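Local coordinates for appr-1-p processing domain protein (Thermus aquaticus Y51MC23, PDB 5M31) that belongs to the macro domain family, a compact alpha/beta fold in which helices pack on both faces of a mixed beta-sheet, at residues G68-V72 and D108-R112; A22-L27 and Q80-F85; M11-G17 and V152-E158; A26-T30 and V41-F45. One frame throughout, in Å; residues are numbered along the deposited sequence. Where two conformers were deposited one is given.

Contact 1. Residues G68-V72 and D108-R112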
loop_
_atom_site.group_PDB
_atom_site.type_symbol
_atom_site.label_atom_id
_atom_site.label_comp_id
_atom_site.label_asym_id
_atom_site.label_seq_id
_atom_site.Cartn_x
_atom_site.Cartn_y
_atom_site.Cartn_z
ATOM N N GLY A 68 9.429 -5.836 -2.466
ATOM C CA GLY A 68 8.881 -7.049 -1.855
ATOM C C GLY A 68 8.939 -7.025 -0.363
ATOM O O GLY A 68 8.708 -8.065 0.269
ATOM N N ARG A 69 9.212 -5.853 0.238
ATOM C CA ARG A 69 9.353 -5.743 1.694
ATOM C C ARG A 69 8.611 -4.490 2.161
ATOM O O ARG A 69 9.164 -3.427 2.261
ATOM C CB ARG A 69 10.798 -5.825 2.123
ATOM C CG ARG A 69 11.075 -5.960 3.606
ATOM C CD ARG A 69 12.513 -5.990 3.892
ATOM N NE ARG A 69 12.719 -5.966 5.326
ATOM C CZ ARG A 69 13.893 -5.748 5.901
ATOM N NH1 ARG A 69 14.974 -5.545 5.168
ATOM N NH2 ARG A 69 13.975 -5.772 7.216
ATOM N N ILE A 70 7.322 -4.677 2.463
ATOM C CA ILE A 70 6.462 -3.604 2.928
ATOM C C ILE A 70 6.946 -3.111 4.266
ATOM O O ILE A 70 7.231 -3.910 5.195
ATOM C CB ILE A 70 5.001 -4.103 3.039
ATOM C CG1 ILE A 70 4.505 -4.399 1.608
ATOM C CG2 ILE A 70 4.112 -3.088 3.768
ATOM C CD1 ILE A 70 3.198 -5.101 1.509
ATOM N N PHE A 71 6.963 -1.812 4.431
ATOM C CA PHE A 71 7.248 -1.227 5.718
ATOM C C PHE A 71 5.942 -0.810 6.388
ATOM O O PHE A 71 5.271 0.056 5.887
ATOM C CB PHE A 71 8.161 -0.024 5.583
ATOM C CG PHE A 71 8.329 0.736 6.883
ATOM C CD1 PHE A 71 8.958 0.146 7.944
ATOM C CD2 PHE A 71 7.764 2.021 7.065
ATOM C CE1 PHE A 71 9.033 0.777 9.181
ATOM C CE2 PHE A 71 7.891 2.666 8.291
ATOM C CZ PHE A 71 8.504 2.046 9.342
ATOM N N VAL A 72 5.594 -1.470 7.511
ATOM C CA VAL A 72 4.360 -1.201 8.216
ATOM C C VAL A 72 4.609 -0.290 9.390
ATOM O O VAL A 72 5.592 -0.490 10.156
ATOM C CB VAL A 72 3.694 -2.503 8.721
ATOM C CG1 VAL A 72 2.429 -2.170 9.502
ATOM C CG2 VAL A 72 3.328 -3.390 7.562
ATOM N N ASP A 108 3.950 -9.821 -0.439
ATOM C CA ASP A 108 4.274 -9.403 0.905
ATOM C C ASP A 108 3.108 -8.758 1.595
ATOM O O ASP A 108 3.019 -8.755 2.812
ATOM C CB ASP A 108 5.449 -8.456 0.930
ATOM C CG ASP A 108 6.160 -8.466 2.270
ATOM O OD1 ASP A 108 6.357 -9.567 2.827
ATOM O OD2 ASP A 108 6.409 -7.395 2.830
ATOM N N LEU A 109 2.217 -8.181 0.813
ATOM C CA LEU A 109 0.984 -7.600 1.382
ATOM C C LEU A 109 0.154 -8.664 2.074
ATOM O O LEU A 109 -0.320 -8.469 3.211
ATOM C CB LEU A 109 0.199 -6.936 0.289
ATOM C CG LEU A 109 -1.112 -6.248 0.710
ATOM C CD1 LEU A 109 -0.861 -5.242 1.797
ATOM C CD2 LEU A 109 -1.688 -5.588 -0.517
ATOM N N VAL A 110 -0.007 -9.795 1.423
ATOM C CA VAL A 110 -0.678 -10.931 2.010
ATOM C C VAL A 110 0.036 -11.337 3.290
ATOM O O VAL A 110 -0.620 -11.484 4.361
ATOM C CB VAL A 110 -0.759 -12.107 1.057
ATOM C CG1 VAL A 110 -1.202 -13.397 1.750
ATOM C CG2 VAL A 110 -1.702 -11.738 -0.077
ATOM N N CYS A 111 1.361 -11.455 3.239
ATOM C CA CYS A 111 2.159 -11.789 4.442
ATOM C C CYS A 111 1.871 -10.858 5.612
ATOM O O CYS A 111 1.643 -11.322 6.740
ATOM C CB CYS A 111 3.638 -11.730 4.128
ATOM S SG CYS A 111 4.110 -13.004 2.952
ATOM N N ARG A 112 1.877 -9.544 5.385
ATOM C CA ARG A 112 1.750 -8.586 6.496
ATOM C C ARG A 112 0.327 -8.578 7.031
ATOM O O ARG A 112 0.127 -8.420 8.232
ATOM C CB ARG A 112 2.084 -7.167 6.075
ATOM C CG ARG A 112 3.567 -6.819 5.956
ATOM C CD ARG A 112 4.541 -7.622 6.775
ATOM N NE ARG A 112 4.609 -7.236 8.183
ATOM C CZ ARG A 112 5.274 -6.175 8.650
ATOM N NH1 ARG A 112 6.063 -5.497 7.852
ATOM N NH2 ARG A 112 5.176 -5.826 9.941
HETATM O O HOH W 1 7.382 -3.531 8.613
#
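The backbone N of Ile-70 donates to Asp-108 OD2 at 2.9 Å, linking 68-72 directly to 108-112. The N-H...O angle is 159°, and the oxygen is met on its anti side, the donor standing only a little out of the carboxylate plane. Asp-108 CG lies roughly trans to its own backbone N (chi1 -156°), which carries the carboxylate off the helix toward the chain at Gly-68, whose carbonyl O comes within 3.3 Å of Asp-108 CG. The side chains of Ile-70 and Asp-108 run past each other in opposite directions: while the carboxylate reaches out to the loop, the CG1 branch of Ile-70 reaches in to the helix. Its CD1 presses on the helix backbone, 3.3 Å from Leu-109 CA, tighter than carbons usually sit, and also touches Leu-109 CB at 3.7 Å.

One turn on, Arg-112, given here in one of its two conformers, bends at chi2 and chi3 and folds back beside Val-72. Val-72 CG2 lies over one face of its guanidinium, off centre toward the rim and 3.5 Å from Arg-112 NH1, while Ile-70 O lies at the edge near the guanidinium plane. NE of the same group pairs with Glu-115 in a salt bridge. Phe-85 of strand 83-88 touches Ile-70, Leu-109 and Arg-112. Helix 99-116 is thereby fastened to the start of strand 71-74, at one margin of the sheet and antiparallel to 83-88, and to the loop leading into it, as one of the helices that cover a face of the macro domain's three-layer alpha/beta/alpha sandwich.

Contact 2. Residues A22-L27 and Q80-F85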
loop_
_atom_site.group_PDB
_atom_site.type_symbol
_atom_site.label_atom_id
_atom_site.label_comp_id
_atom_site.label_asym_id
_atom_site.label_seq_id
_atom_site.Cartn_x
_atom_site.Cartn_y
_atom_site.Cartn_z
ATOM N N ALA A 22 -11.025 5.773 3.856
ATOM C CA ALA A 22 -11.558 4.447 3.892
ATOM C C ALA A 22 -11.681 4.032 5.395
ATOM O O ALA A 22 -10.718 4.163 6.124
ATOM C CB ALA A 22 -10.666 3.501 3.167
ATOM N N PRO A 23 -12.799 3.455 5.790
ATOM C CA PRO A 23 -13.046 3.208 7.263
ATOM C C PRO A 23 -12.544 1.851 7.702
ATOM O O PRO A 23 -13.326 0.962 8.119
ATOM C CB PRO A 23 -14.525 3.363 7.363
ATOM C CG PRO A 23 -15.047 2.800 6.074
ATOM C CD PRO A 23 -14.011 3.160 5.011
ATOM N N VAL A 24 -11.243 1.648 7.486
ATOM C CA VAL A 24 -10.637 0.326 7.598
ATOM C C VAL A 24 -9.493 0.329 8.589
ATOM O O VAL A 24 -9.135 1.347 9.094
ATOM C CB VAL A 24 -10.115 -0.136 6.206
ATOM C CG1 VAL A 24 -11.275 -0.262 5.238
ATOM C CG2 VAL A 24 -9.084 0.848 5.719
ATOM N N GLU A 25 -8.916 -0.841 8.853
ATOM C CA GLU A 25 -7.840 -0.982 9.844
ATOM C C GLU A 25 -6.504 -0.570 9.274
ATOM O O GLU A 25 -5.635 -0.204 10.029
ATOM C CB GLU A 25 -7.715 -2.441 10.315
ATOM C CG GLU A 25 -8.880 -2.925 11.163
ATOM C CD GLU A 25 -8.703 -4.340 11.689
ATOM O OE1 GLU A 25 -7.753 -5.019 11.366
ATOM O OE2 GLU A 25 -9.553 -4.793 12.461
ATOM N N ALA A 26 -6.318 -0.724 7.951
ATOM C CA ALA A 26 -5.000 -0.544 7.351
ATOM C C ALA A 26 -5.168 0.174 6.017
ATOM O O ALA A 26 -6.054 -0.180 5.266
ATOM C CB ALA A 26 -4.295 -1.878 7.155
ATOM N N LEU A 27 -4.286 1.133 5.755
ATOM C CA LEU A 27 -4.171 1.756 4.440
ATOM C C LEU A 27 -2.846 1.394 3.816
ATOM O O LEU A 27 -1.804 1.380 4.482
ATOM C CB LEU A 27 -4.238 3.267 4.531
ATOM C CG LEU A 27 -5.540 3.873 5.069
ATOM C CD1 LEU A 27 -5.415 5.395 5.031
ATOM C CD2 LEU A 27 -6.777 3.394 4.329
ATOM N N GLN A 80 -7.292 4.771 13.998
ATOM C CA GLN A 80 -7.871 4.383 12.724
ATOM C C GLN A 80 -7.409 5.352 11.666
ATOM O O GLN A 80 -7.511 6.556 11.866
ATOM C CB GLN A 80 -9.411 4.385 12.769
ATOM C CG GLN A 80 -10.060 3.751 11.555
ATOM C CD GLN A 80 -10.089 4.688 10.370
ATOM O OE1 GLN A 80 -10.340 5.895 10.539
ATOM N NE2 GLN A 80 -9.795 4.180 9.181
ATOM N N PRO A 81 -6.896 4.827 10.551
ATOM C CA PRO A 81 -6.394 3.457 10.431
ATOM C C PRO A 81 -5.323 3.157 11.433
ATOM O O PRO A 81 -4.580 4.058 11.857
ATOM C CB PRO A 81 -5.804 3.427 9.027
ATOM C CG PRO A 81 -5.397 4.856 8.825
ATOM C CD PRO A 81 -6.477 5.650 9.399
ATOM N N ARG A 82 -5.269 1.911 11.890
ATOM C CA ARG A 82 -4.214 1.547 12.825
ATOM C C ARG A 82 -2.859 1.432 12.106
ATOM O O ARG A 82 -1.827 1.795 12.694
ATOM C CB ARG A 82 -4.544 0.255 13.555
ATOM C CG ARG A 82 -3.360 -0.226 14.298
ATOM C CD ARG A 82 -3.718 -1.281 15.327
ATOM N NE ARG A 82 -2.561 -1.603 16.131
ATOM C CZ ARG A 82 -2.499 -2.586 17.011
ATOM N NH1 ARG A 82 -3.598 -3.268 17.357
ATOM N NH2 ARG A 82 -1.363 -2.785 17.637
ATOM N N TYR A 83 -2.866 0.873 10.901
ATOM C CA TYR A 83 -1.616 0.585 10.166
ATOM C C TYR A 83 -1.552 1.323 8.878
ATOM O O TYR A 83 -2.549 1.421 8.139
ATOM C CB TYR A 83 -1.505 -0.905 9.854
ATOM C CG TYR A 83 -1.561 -1.820 11.058
ATOM C CD1 TYR A 83 -0.510 -1.920 11.930
ATOM C CD2 TYR A 83 -2.690 -2.545 11.310
ATOM C CE1 TYR A 83 -0.551 -2.783 13.005
ATOM C CE2 TYR A 83 -2.780 -3.363 12.426
ATOM C CZ TYR A 83 -1.695 -3.485 13.249
ATOM O OH TYR A 83 -1.763 -4.336 14.369
ATOM N N ILE A 84 -0.345 1.801 8.589
ATOM C CA ILE A 84 0.034 2.279 7.247
ATOM C C ILE A 84 1.017 1.288 6.638
ATOM O O ILE A 84 2.008 0.988 7.277
ATOM C CB ILE A 84 0.680 3.652 7.303
ATOM C CG1 ILE A 84 -0.186 4.670 8.065
ATOM C CG2 ILE A 84 0.921 4.153 5.851
ATOM C CD1 ILE A 84 -1.520 4.930 7.459
ATOM N N PHE A 85 0.632 0.650 5.515
ATOM C CA PHE A 85 1.441 -0.345 4.835
ATOM C C PHE A 85 2.127 0.383 3.667
ATOM O O PHE A 85 1.441 0.692 2.678
ATOM C CB PHE A 85 0.605 -1.436 4.250
ATOM C CG PHE A 85 0.173 -2.535 5.238
ATOM C CD1 PHE A 85 -0.230 -2.282 6.518
ATOM C CD2 PHE A 85 0.026 -3.813 4.774
ATOM C CE1 PHE A 85 -0.679 -3.349 7.372
ATOM C CE2 PHE A 85 -0.430 -4.857 5.577
ATOM C CZ PHE A 85 -0.753 -4.619 6.894
#
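Ala-26 CB touches the Phe-85 ring obliquely, 3.9 Å from CE1, and at the edge of that ring Tyr-83 CB lies in plane. The Tyr-83 ring carries Arg-82 CG over the centre of one face, 3.6 Å above it. Arg-82 runs on extended, so that Tyr-83 OH stands above the centre of one guanidinium face; the charged end pairs with Asp-74. The Gln-80 amide is held through its edge: NE2 donates to Val-24 O at 2.9 Å almost straight (174°), with the acceptor in the amide plane and the N-H aimed at a carbonyl lone pair. The same nitrogen makes a weak second bond to Ala-22 O at 3.2 Å, across the inverse gamma turn centred on Pro-23. A bend at chi2 (-79°) turns the amide back to this turn.

From Glu-25 onward the two segments become parallel neighbours in the central sheet of the macro domain, strand 26-31 beside strand 83-88. Glu-25 O receives Tyr-83 N at 3.1 Å and, more weakly, Arg-82 N; Tyr-83 O then takes Leu-27 N, and Leu-27 O takes Phe-85 N at 2.7 Å. Side chains alternate between the faces. Ala-26, Tyr-83 and Phe-85 lie on the side of helix 99-116, which packs on Phe-85 with Ile-113 and Leu-116. On the other face Leu-27 CB approaches Ile-84 CD1, and the Leu-27 side chain lies aslant against Pro-81, CD1 3.8 Å from Pro-81 CG. The cis peptide before Pro-81 turns the chain between the Gln-80 amide bonds and the strand, and Phe-49 touches both Leu-27 and Pro-81.

Contact 3. Residues M11-G17 and V152-E158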
loop_
_atom_site.group_PDB
_atom_site.type_symbol
_atom_site.label_atom_id
_atom_site.label_comp_id
_atom_site.label_asym_id
_atom_site.label_seq_id
_atom_site.Cartn_x
_atom_site.Cartn_y
_atom_site.Cartn_z
ATOM N N MET A 11 -13.762 -10.373 1.168
ATOM C CA MET A 11 -14.450 -9.752 0.047
ATOM C C MET A 11 -13.550 -8.686 -0.576
ATOM O O MET A 11 -12.979 -7.897 0.143
ATOM C CB MET A 11 -15.758 -9.102 0.527
ATOM C CG MET A 11 -16.869 -9.085 -0.521
ATOM S SD MET A 11 -17.534 -10.729 -0.933
ATOM C CE MET A 11 -18.715 -11.026 0.398
ATOM N N LEU A 12 -13.462 -8.684 -1.906
ATOM C CA LEU A 12 -12.702 -7.694 -2.665
ATOM C C LEU A 12 -13.672 -6.786 -3.404
ATOM O O LEU A 12 -14.537 -7.271 -4.151
ATOM C CB LEU A 12 -11.798 -8.419 -3.664
ATOM C CG LEU A 12 -10.746 -7.622 -4.460
ATOM C CD1 LEU A 12 -9.904 -6.710 -3.592
ATOM C CD2 LEU A 12 -9.825 -8.579 -5.193
ATOM N N ARG A 13 -13.561 -5.470 -3.175
ATOM C CA ARG A 13 -14.437 -4.491 -3.806
ATOM C C ARG A 13 -13.578 -3.423 -4.468
ATOM O O ARG A 13 -12.614 -2.941 -3.870
ATOM C CB ARG A 13 -15.329 -3.837 -2.749
ATOM C CG ARG A 13 -16.752 -4.418 -2.646
ATOM C CD ARG A 13 -16.811 -5.796 -1.997
ATOM N NE ARG A 13 -18.194 -6.283 -1.809
ATOM C CZ ARG A 13 -18.991 -6.713 -2.789
ATOM N NH1 ARG A 13 -18.574 -6.718 -4.061
ATOM N NH2 ARG A 13 -20.222 -7.142 -2.502
ATOM N N PHE A 14 -13.964 -3.027 -5.685
ATOM C CA PHE A 14 -13.269 -1.983 -6.414
ATOM C C PHE A 14 -14.134 -0.714 -6.439
ATOM O O PHE A 14 -15.245 -0.733 -6.974
ATOM C CB PHE A 14 -12.909 -2.460 -7.828
ATOM C CG PHE A 14 -11.806 -3.508 -7.870
ATOM C CD1 PHE A 14 -10.485 -3.133 -7.956
ATOM C CD2 PHE A 14 -12.114 -4.882 -7.863
ATOM C CE1 PHE A 14 -9.452 -4.093 -8.030
ATOM C CE2 PHE A 14 -11.111 -5.832 -7.921
ATOM C CZ PHE A 14 -9.774 -5.443 -8.007
ATOM N N VAL A 15 -13.647 0.367 -5.813
ATOM C CA VAL A 15 -14.444 1.560 -5.487
ATOM C C VAL A 15 -13.773 2.887 -5.983
ATOM O O VAL A 15 -12.594 2.899 -6.296
ATOM C CB VAL A 15 -14.641 1.680 -3.981
ATOM C CG1 VAL A 15 -15.319 0.408 -3.432
ATOM C CG2 VAL A 15 -13.325 1.891 -3.258
ATOM N N ARG A 16 -14.503 3.996 -5.965
ATOM C CA ARG A 16 -13.902 5.302 -6.216
ATOM C C ARG A 16 -14.114 6.192 -5.045
ATOM O O ARG A 16 -15.163 6.075 -4.323
ATOM C CB ARG A 16 -14.497 5.951 -7.468
ATOM C CG ARG A 16 -14.067 5.247 -8.718
ATOM C CD ARG A 16 -14.547 5.954 -9.984
ATOM N NE ARG A 16 -14.004 5.219 -11.117
ATOM C CZ ARG A 16 -14.504 4.092 -11.612
ATOM N NH1 ARG A 16 -15.606 3.549 -11.123
ATOM N NH2 ARG A 16 -13.850 3.468 -12.594
ATOM N N GLY A 17 -13.171 7.085 -4.827
ATOM C CA GLY A 17 -13.251 8.035 -3.731
ATOM C C GLY A 17 -11.910 8.395 -3.157
ATOM O O GLY A 17 -10.856 8.210 -3.824
ATOM N N VAL A 152 -10.970 -11.105 5.324
ATOM C CA VAL A 152 -10.454 -9.758 5.168
ATOM C C VAL A 152 -11.242 -8.993 4.137
ATOM O O VAL A 152 -11.435 -9.479 3.008
ATOM C CB VAL A 152 -8.978 -9.784 4.705
ATOM C CG1 VAL A 152 -8.446 -8.367 4.625
ATOM C CG2 VAL A 152 -8.147 -10.616 5.677
ATOM N N GLU A 153 -11.744 -7.828 4.529
ATOM C CA GLU A 153 -12.450 -6.928 3.574
ATOM C C GLU A 153 -11.442 -6.023 2.910
ATOM O O GLU A 153 -10.736 -5.341 3.612
ATOM C CB GLU A 153 -13.471 -6.100 4.315
ATOM C CG GLU A 153 -14.459 -6.975 5.052
ATOM C CD GLU A 153 -15.752 -6.272 5.390
ATOM O OE1 GLU A 153 -15.731 -5.024 5.547
ATOM O OE2 GLU A 153 -16.802 -6.983 5.492
ATOM N N VAL A 154 -11.281 -6.150 1.583
ATOM C CA VAL A 154 -10.279 -5.419 0.811
ATOM C C VAL A 154 -10.978 -4.436 -0.121
ATOM O O VAL A 154 -11.876 -4.820 -0.884
ATOM C CB VAL A 154 -9.456 -6.345 -0.094
ATOM C CG1 VAL A 154 -8.333 -5.575 -0.751
ATOM C CG2 VAL A 154 -8.930 -7.525 0.690
ATOM N N TRP A 155 -10.576 -3.180 -0.005
ATOM C CA TRP A 155 -11.140 -2.137 -0.819
ATOM C C TRP A 155 -10.071 -1.565 -1.675
ATOM O O TRP A 155 -8.983 -1.213 -1.185
ATOM C CB TRP A 155 -11.721 -1.069 0.053
ATOM C CG TRP A 155 -12.723 -1.623 0.948
ATOM C CD1 TRP A 155 -12.498 -2.186 2.186
ATOM C CD2 TRP A 155 -14.069 -1.906 0.621
ATOM N NE1 TRP A 155 -13.670 -2.689 2.681
ATOM C CE2 TRP A 155 -14.657 -2.505 1.747
ATOM C CE3 TRP A 155 -14.880 -1.623 -0.496
ATOM C CZ2 TRP A 155 -15.995 -2.856 1.767
ATOM C CZ3 TRP A 155 -16.168 -1.915 -0.443
ATOM C CH2 TRP A 155 -16.723 -2.586 0.665
ATOM N N VAL A 156 -10.305 -1.592 -2.988
ATOM C CA VAL A 156 -9.330 -1.089 -3.917
ATOM C C VAL A 156 -9.903 0.110 -4.578
ATOM O O VAL A 156 -11.012 0.072 -5.114
ATOM C CB VAL A 156 -8.882 -2.125 -4.983
ATOM C CG1 VAL A 156 -7.726 -1.568 -5.802
ATOM C CG2 VAL A 156 -8.495 -3.446 -4.293
ATOM N N TYR A 157 -9.188 1.220 -4.452
ATOM C CA TYR A 157 -9.609 2.453 -5.048
ATOM C C TYR A 157 -9.121 2.530 -6.496
ATOM O O TYR A 157 -7.933 2.334 -6.763
ATOM C CB TYR A 157 -9.131 3.618 -4.174
ATOM C CG TYR A 157 -9.952 3.794 -2.929
ATOM C CD1 TYR A 157 -9.971 2.828 -1.900
ATOM C CD2 TYR A 157 -10.866 4.851 -2.826
ATOM C CE1 TYR A 157 -10.759 2.982 -0.794
ATOM C CE2 TYR A 157 -11.614 5.033 -1.693
ATOM C CZ TYR A 157 -11.648 4.067 -0.728
ATOM O OH TYR A 157 -12.471 4.207 0.345
ATOM N N GLU A 158 -10.065 2.789 -7.412
ATOM C CA GLU A 158 -9.802 2.736 -8.838
ATOM C C GLU A 158 -9.064 4.011 -9.256
ATOM O O GLU A 158 -9.210 5.028 -8.604
ATOM C CB GLU A 158 -11.124 2.627 -9.611
ATOM C CG GLU A 158 -11.794 1.255 -9.515
ATOM C CD GLU A 158 -11.666 0.439 -10.805
ATOM O OE1 GLU A 158 -12.047 -0.741 -10.787
ATOM O OE2 GLU A 158 -11.185 0.979 -11.843
HETATM O O HOH W 2 -10.636 6.417 -6.397
#
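Met-11 to Val-15 and Glu-153 to Tyr-157 run as parallel strands whose axes approach to 4.6 Å at 23°, joined by six backbone hydrogen bonds from Met-11 N to Val-152 O through Glu-158 N to Val-15 O. On one face Leu-12 CD1 presses on Val-154 CG1 at a tight 3.4 Å, and the Phe-14 ring lies alongside Val-156, with CD1 3.5 Å from Val-156 CB. Helix 135-146 covers this face, Lys-139 making a cation-pi contact with Phe-14.

In the macro domain sheet 11-15 is the strand at the margin opposite 71-74, and 153-157 bonds on to strand 120-123.

On the opposite face Val-15 CG1 lies anti to the carbonyl carbon (chi1 -57°), which puts CG2 between backbone N and carbonyl carbon, over the Tyr-157 ring, 3.5 Å from its centroid and 5° off the normal. Past the strands, one water accepts from Gly-17 N and donates to Glu-158 O. In the given one of its two conformers, Glu-158 lays CB over one face of the Arg-16 guanidinium; OE2 is a long 3.7 Å from Arg-16 NH2, no N-H directed at it, and OE1 pairs with Lys-139.

Contact 4. Residues A26-T30 and V41-F45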
loop_
_atom_site.group_PDB
_atom_site.type_symbol
_atom_site.label_atom_id
_atom_site.label_comp_id
_atom_site.label_asym_id
_atom_site.label_seq_id
_atom_site.Cartn_x
_atom_site.Cartn_y
_atom_site.Cartn_z
ATOM N N ALA A 26 -6.318 -0.724 7.951
ATOM C CA ALA A 26 -5.000 -0.544 7.351
ATOM C C ALA A 26 -5.168 0.174 6.017
ATOM O O ALA A 26 -6.054 -0.180 5.266
ATOM C CB ALA A 26 -4.295 -1.878 7.155
ATOM N N LEU A 27 -4.286 1.133 5.755
ATOM C CA LEU A 27 -4.171 1.756 4.440
ATOM C C LEU A 27 -2.846 1.394 3.816
ATOM O O LEU A 27 -1.804 1.380 4.482
ATOM C CB LEU A 27 -4.238 3.267 4.531
ATOM C CG LEU A 27 -5.540 3.873 5.069
ATOM C CD1 LEU A 27 -5.415 5.395 5.031
ATOM C CD2 LEU A 27 -6.777 3.394 4.329
ATOM N N VAL A 28 -2.898 1.190 2.522
ATOM C CA VAL A 28 -1.646 1.041 1.708
ATOM C C VAL A 28 -1.263 2.353 1.040
ATOM O O VAL A 28 -2.082 2.980 0.352
ATOM C CB VAL A 28 -1.837 -0.059 0.635
ATOM C CG1 VAL A 28 -0.589 -0.179 -0.216
ATOM C CG2 VAL A 28 -2.184 -1.385 1.300
ATOM N N ASN A 29 -0.009 2.716 1.232
ATOM C CA ASN A 29 0.643 3.881 0.632
ATOM C C ASN A 29 1.668 3.336 -0.349
ATOM O O ASN A 29 2.422 2.444 -0.000
ATOM C CB ASN A 29 1.380 4.604 1.733
ATOM C CG ASN A 29 2.076 5.828 1.263
ATOM O OD1 ASN A 29 1.690 6.420 0.285
ATOM N ND2 ASN A 29 2.997 6.307 2.056
ATOM N N THR A 30 1.698 3.865 -1.552
ATOM C CA THR A 30 2.657 3.394 -2.567
ATOM C C THR A 30 3.905 4.288 -2.491
ATOM O O THR A 30 3.812 5.537 -2.575
ATOM C CB THR A 30 2.024 3.374 -3.967
ATOM O OG1 THR A 30 1.281 4.564 -4.171
ATOM C CG2 THR A 30 1.124 2.158 -4.139
ATOM N N VAL A 41 0.106 9.596 -4.460
ATOM C CA VAL A 41 -0.471 9.049 -3.275
ATOM C C VAL A 41 0.427 9.334 -2.067
ATOM O O VAL A 41 -0.050 9.721 -0.991
ATOM C CB VAL A 41 -0.649 7.513 -3.473
ATOM C CG1 VAL A 41 -1.003 6.821 -2.155
ATOM C CG2 VAL A 41 -1.766 7.274 -4.499
ATOM N N ALA A 42 1.723 9.155 -2.248
ATOM C CA ALA A 42 2.653 9.225 -1.108
ATOM C C ALA A 42 2.623 10.651 -0.514
ATOM O O ALA A 42 2.725 10.829 0.681
ATOM C CB ALA A 42 4.047 8.839 -1.527
ATOM N N LEU A 43 2.516 11.659 -1.377
ATOM C CA LEU A 43 2.396 13.041 -0.904
ATOM C C LEU A 43 1.178 13.228 -0.008
ATOM O O LEU A 43 1.255 13.846 1.058
ATOM C CB LEU A 43 2.306 14.001 -2.096
ATOM C CG LEU A 43 2.159 15.463 -1.712
ATOM C CD1 LEU A 43 3.209 15.885 -0.701
ATOM C CD2 LEU A 43 2.245 16.340 -2.950
ATOM N N GLN A 44 0.065 12.621 -0.388
ATOM C CA GLN A 44 -1.164 12.740 0.407
ATOM C C GLN A 44 -0.947 12.070 1.765
ATOM O O GLN A 44 -1.348 12.595 2.816
ATOM C CB GLN A 44 -2.365 12.100 -0.314
ATOM C CG GLN A 44 -2.581 12.544 -1.766
ATOM C CD GLN A 44 -2.493 14.041 -1.988
ATOM O OE1 GLN A 44 -1.611 14.542 -2.731
ATOM N NE2 GLN A 44 -3.429 14.766 -1.406
ATOM N N PHE A 45 -0.300 10.903 1.729
ATOM C CA PHE A 45 0.051 10.187 2.968
ATOM C C PHE A 45 1.014 10.958 3.837
ATOM O O PHE A 45 0.849 10.986 5.057
ATOM C CB PHE A 45 0.568 8.764 2.672
ATOM C CG PHE A 45 -0.541 7.741 2.554
ATOM C CD1 PHE A 45 -1.215 7.578 1.354
ATOM C CD2 PHE A 45 -0.903 6.954 3.610
ATOM C CE1 PHE A 45 -2.237 6.633 1.229
ATOM C CE2 PHE A 45 -1.881 5.994 3.474
ATOM C CZ PHE A 45 -2.552 5.821 2.317
HETATM O O HOH W 3 2.914 7.473 -4.490
#
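In the macro domain core, strand 26-31 of the central sheet meets helix 40-48 through a stack of Asn-29 on Phe-45. The amide and ring planes are 16° apart, and the two side chains reach toward each other's backbones and overlap. Asn-29 CB makes a CH-pi contact over the middle of the ring, 3.7 Å from the centroid and 10° off its normal, with the amide carbon over the same face. CG trans to the backbone N (chi1 -179°) lays the amide across Phe-45 and brings OD1 to the helix, 3.3 Å from Ala-42 CA and equally close to Phe-45 CD1. OD1 is buried here without a hydrogen-bonding partner in the model, whereas ND2 donates to Asn-86 OD1.

Leu-27 CB comes to the rim of the Phe-45 ring, in its plane, 3.8 Å from CE2, and Val-28 O approaches CZ obliquely. Toward Thr-30 the contact becomes polar: a water donates to Thr-30 O at 2.9 Å and accepts from Ala-42 N at 3.0 Å, bridging the two backbones. Thr-30 OG1 rests against Val-41 CB at 3.6 Å, its side chain nearly perpendicular to that of the valine. The Val-41 side chain is about 5 Å from a bound glycerol, probably from the crystallisation liquor.

Around this, Ile-84 of strand 83-88 and Leu-20 also touch Phe-45, and Met-37 packs on Asn-29. Val-28 points away from helix 40-48, to Ile-121 and Leu-123 of strand 120-123 and Phe-87 of strand 83-88.

Contact 3 starts near the N terminus and closes only at 152-158, so the other three all fall within its long loop. Contacts 4 and 2 leave from the same strand, 26-31: contact 4 closes first, on helix 40-48, and contact 2 at 80-85. Contact 1 opens at 68-72, before contact 2 has closed, and ends on helix 99-116, so the two cross, touching where Val-72 packs on Tyr-83; contacts 4 and 1 follow in series. Contacts 2 and 3 each join two strands of the one sheet, with strand 120-123 between the pairs; contact 1 reaches its 71-74 margin, and contacts 1 and 4 add helices on opposite faces.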